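PDB 5BOI: germination protein YpeB, which takes part in the germination of Bacillus spores and, through its C-terminal PepSY-containing region, probably acts as an inhibitory protein. Local coordinates for residues L47-P52 and Q56-D61. Numbering follows the deposited sequence.
Sequences LTITDP and QETYMD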
loop_
_atom_site.group_PDB
_atom_site.type_symbol
_atom_site.label_atom_id
_atom_site.label_comp_id
_atom_site.label_asym_id
_atom_site.label_seq_id
_atom_site.Cartn_x
_atom_site.Cartn_y
_atom_site.Cartn_z
ATOM N N LEU A 47 -17.336 -9.984 -3.834
ATOM C CA LEU A 47 -17.201 -11.274 -4.494
ATOM C C LEU A 47 -16.623 -12.318 -3.555
ATOM O O LEU A 47 -15.746 -12.017 -2.739
ATOM C CB LEU A 47 -16.317 -11.160 -5.739
ATOM C CG LEU A 47 -16.875 -10.468 -6.985
ATOM C CD1 LEU A 47 -17.217 -9.008 -6.727
ATOM C CD2 LEU A 47 -15.869 -10.572 -8.109
ATOM N N THR A 48 -17.131 -13.542 -3.670
ATOM C CA THR A 48 -16.566 -14.687 -2.968
ATOM C C THR A 48 -16.184 -15.746 -3.994
ATOM O O THR A 48 -17.038 -16.477 -4.489
ATOM C CB THR A 48 -17.548 -15.293 -1.940
ATOM O OG1 THR A 48 -17.952 -14.287 -1.002
ATOM C CG2 THR A 48 -16.887 -16.435 -1.183
ATOM N N ILE A 49 -14.899 -15.810 -4.320
ATOM C CA ILE A 49 -14.403 -16.742 -5.322
ATOM C C ILE A 49 -13.949 -18.049 -4.673
ATOM O O ILE A 49 -13.140 -18.045 -3.750
ATOM C CB ILE A 49 -13.240 -16.128 -6.117
ATOM C CG1 ILE A 49 -13.696 -14.842 -6.806
ATOM C CG2 ILE A 49 -12.701 -17.118 -7.131
ATOM C CD1 ILE A 49 -12.903 -13.622 -6.402
ATOM N N THR A 50 -14.474 -19.169 -5.157
ATOM C CA THR A 50 -14.178 -20.457 -4.546
ATOM C C THR A 50 -13.399 -21.368 -5.495
ATOM O O THR A 50 -13.821 -21.601 -6.623
ATOM C CB THR A 50 -15.473 -21.181 -4.115
ATOM O OG1 THR A 50 -16.356 -21.287 -5.239
ATOM C CG2 THR A 50 -16.180 -20.407 -3.017
ATOM N N ASP A 51 -12.254 -21.859 -5.038
ATOM C CA ASP A 51 -11.554 -22.933 -5.730
ATOM C C ASP A 51 -12.447 -24.172 -5.645
ATOM O O ASP A 51 -13.063 -24.413 -4.607
ATOM C CB ASP A 51 -10.179 -23.175 -5.085
ATOM C CG ASP A 51 -9.299 -24.140 -5.874
ATOM O OD1 ASP A 51 -9.799 -24.863 -6.757
ATOM O OD2 ASP A 51 -8.083 -24.186 -5.594
ATOM N N PRO A 52 -12.578 -24.927 -6.748
ATOM C CA PRO A 52 -13.236 -26.233 -6.623
ATOM C C PRO A 52 -12.302 -27.326 -6.092
ATOM O O PRO A 52 -12.749 -28.157 -5.299
ATOM C CB PRO A 52 -13.683 -26.542 -8.056
ATOM C CG PRO A 52 -12.768 -25.751 -8.915
ATOM C CD PRO A 52 -12.480 -24.493 -8.152
ATOM N N GLN A 56 -10.798 -23.471 -0.909
ATOM C CA GLN A 56 -10.248 -22.180 -0.520
ATOM C C GLN A 56 -11.094 -21.035 -1.070
ATOM O O GLN A 56 -11.451 -21.025 -2.251
ATOM C CB GLN A 56 -8.803 -22.039 -1.017
ATOM C CG GLN A 56 -7.756 -22.855 -0.261
ATOM C CD GLN A 56 -7.459 -22.320 1.136
ATOM O OE1 GLN A 56 -8.082 -21.362 1.599
ATOM N NE2 GLN A 56 -6.491 -22.937 1.808
ATOM N N GLU A 57 -11.401 -20.065 -0.219
ATOM C CA GLU A 57 -12.219 -18.937 -0.636
ATOM C C GLU A 57 -11.428 -17.636 -0.676
ATOM O O GLU A 57 -10.558 -17.390 0.164
ATOM C CB GLU A 57 -13.425 -18.782 0.285
ATOM C CG GLU A 57 -14.360 -19.974 0.279
ATOM C CD GLU A 57 -15.575 -19.751 1.149
ATOM O OE1 GLU A 57 -16.142 -18.640 1.104
ATOM O OE2 GLU A 57 -15.962 -20.684 1.884
ATOM N N THR A 58 -11.741 -16.815 -1.670
ATOM C CA THR A 58 -11.119 -15.508 -1.841
ATOM C C THR A 58 -12.212 -14.452 -1.887
ATOM O O THR A 58 -13.238 -14.633 -2.553
ATOM C CB THR A 58 -10.270 -15.441 -3.130
ATOM O OG1 THR A 58 -9.152 -16.327 -3.006
ATOM C CG2 THR A 58 -9.759 -14.008 -3.384
ATOM N N TYR A 59 -11.992 -13.354 -1.174
ATOM C CA TYR A 59 -12.971 -12.286 -1.103
ATOM C C TYR A 59 -12.410 -11.056 -1.793
ATOM O O TYR A 59 -11.281 -10.647 -1.533
ATOM C CB TYR A 59 -13.330 -11.978 0.352
ATOM C CG TYR A 59 -13.676 -13.218 1.147
ATOM C CD1 TYR A 59 -12.681 -13.983 1.753
ATOM C CD2 TYR A 59 -14.992 -13.639 1.274
ATOM C CE1 TYR A 59 -12.992 -15.126 2.476
ATOM C CE2 TYR A 59 -15.311 -14.776 1.994
ATOM C CZ TYR A 59 -14.308 -15.516 2.591
ATOM O OH TYR A 59 -14.621 -16.649 3.306
ATOM N N MET A 60 -13.202 -10.471 -2.674
ATOM C CA MET A 60 -12.733 -9.339 -3.438
ATOM C C MET A 60 -13.806 -8.283 -3.567
ATOM O O MET A 60 -14.959 -8.585 -3.879
ATOM C CB MET A 60 -12.275 -9.777 -4.826
ATOM C CG MET A 60 -11.746 -8.608 -5.645
ATOM S SD MET A 60 -10.834 -9.131 -7.111
ATOM C CE MET A 60 -10.163 -7.561 -7.668
ATOM N N ASP A 61 -13.418 -7.038 -3.333
ATOM C CA ASP A 61 -14.332 -5.931 -3.503
ATOM C C ASP A 61 -13.895 -5.059 -4.676
ATOM O O ASP A 61 -12.711 -4.748 -4.853
ATOM C CB ASP A 61 -14.427 -5.115 -2.214
ATOM C CG ASP A 61 -15.106 -5.890 -1.087
ATOM O OD1 ASP A 61 -16.353 -5.881 -1.034
ATOM O OD2 ASP A 61 -14.398 -6.505 -0.258
#
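Leu47 pairs with Met60 and Ile49 with Thr58 as antiparallel hydrogen-bonded pairs, the axes of strand segments 47-50 and 57-61 approaching to 4.6 Å with 154° between their N-to-C directions. In the second pair Ile49 N reaches Thr58 O at 2.7 Å and Thr58 N returns to Ile49 O, each donor lying in the carbonyl plane. Beyond the strands Asp51 N still bonds Gln56 O at 3.0 Å, while the Asp51 carboxylate turns to Lys53 N in the connecting turn. This is a beta hairpin within the YpeB PepSY1-PepSY2 family region, and side chains alternate between its two faces. On one, Ile49 CD1 approaches Met60 CB at 4.2 Å, and Leu47 and Met60 both touch Ala19 of helix 12-22. On the other, Thr48 CG2, anti to the backbone N (OG1 has chi1 -57°), touches two partners of the other strand, Glu57 OE1 at 3.3 Å and Tyr59 CE2 at 3.9 Å, while OG1 lies obliquely beside the ring, 3.8 Å from Tyr59 CD2. A glycine in place of Thr48 would probably leave a gap beside the Tyr59 ring and deprive the Glu57 carboxylate of the methyl it rests against. Alongside, Thr50 CG2 packs 3.8 Å from Glu57 CG, both side chains pointing the same way.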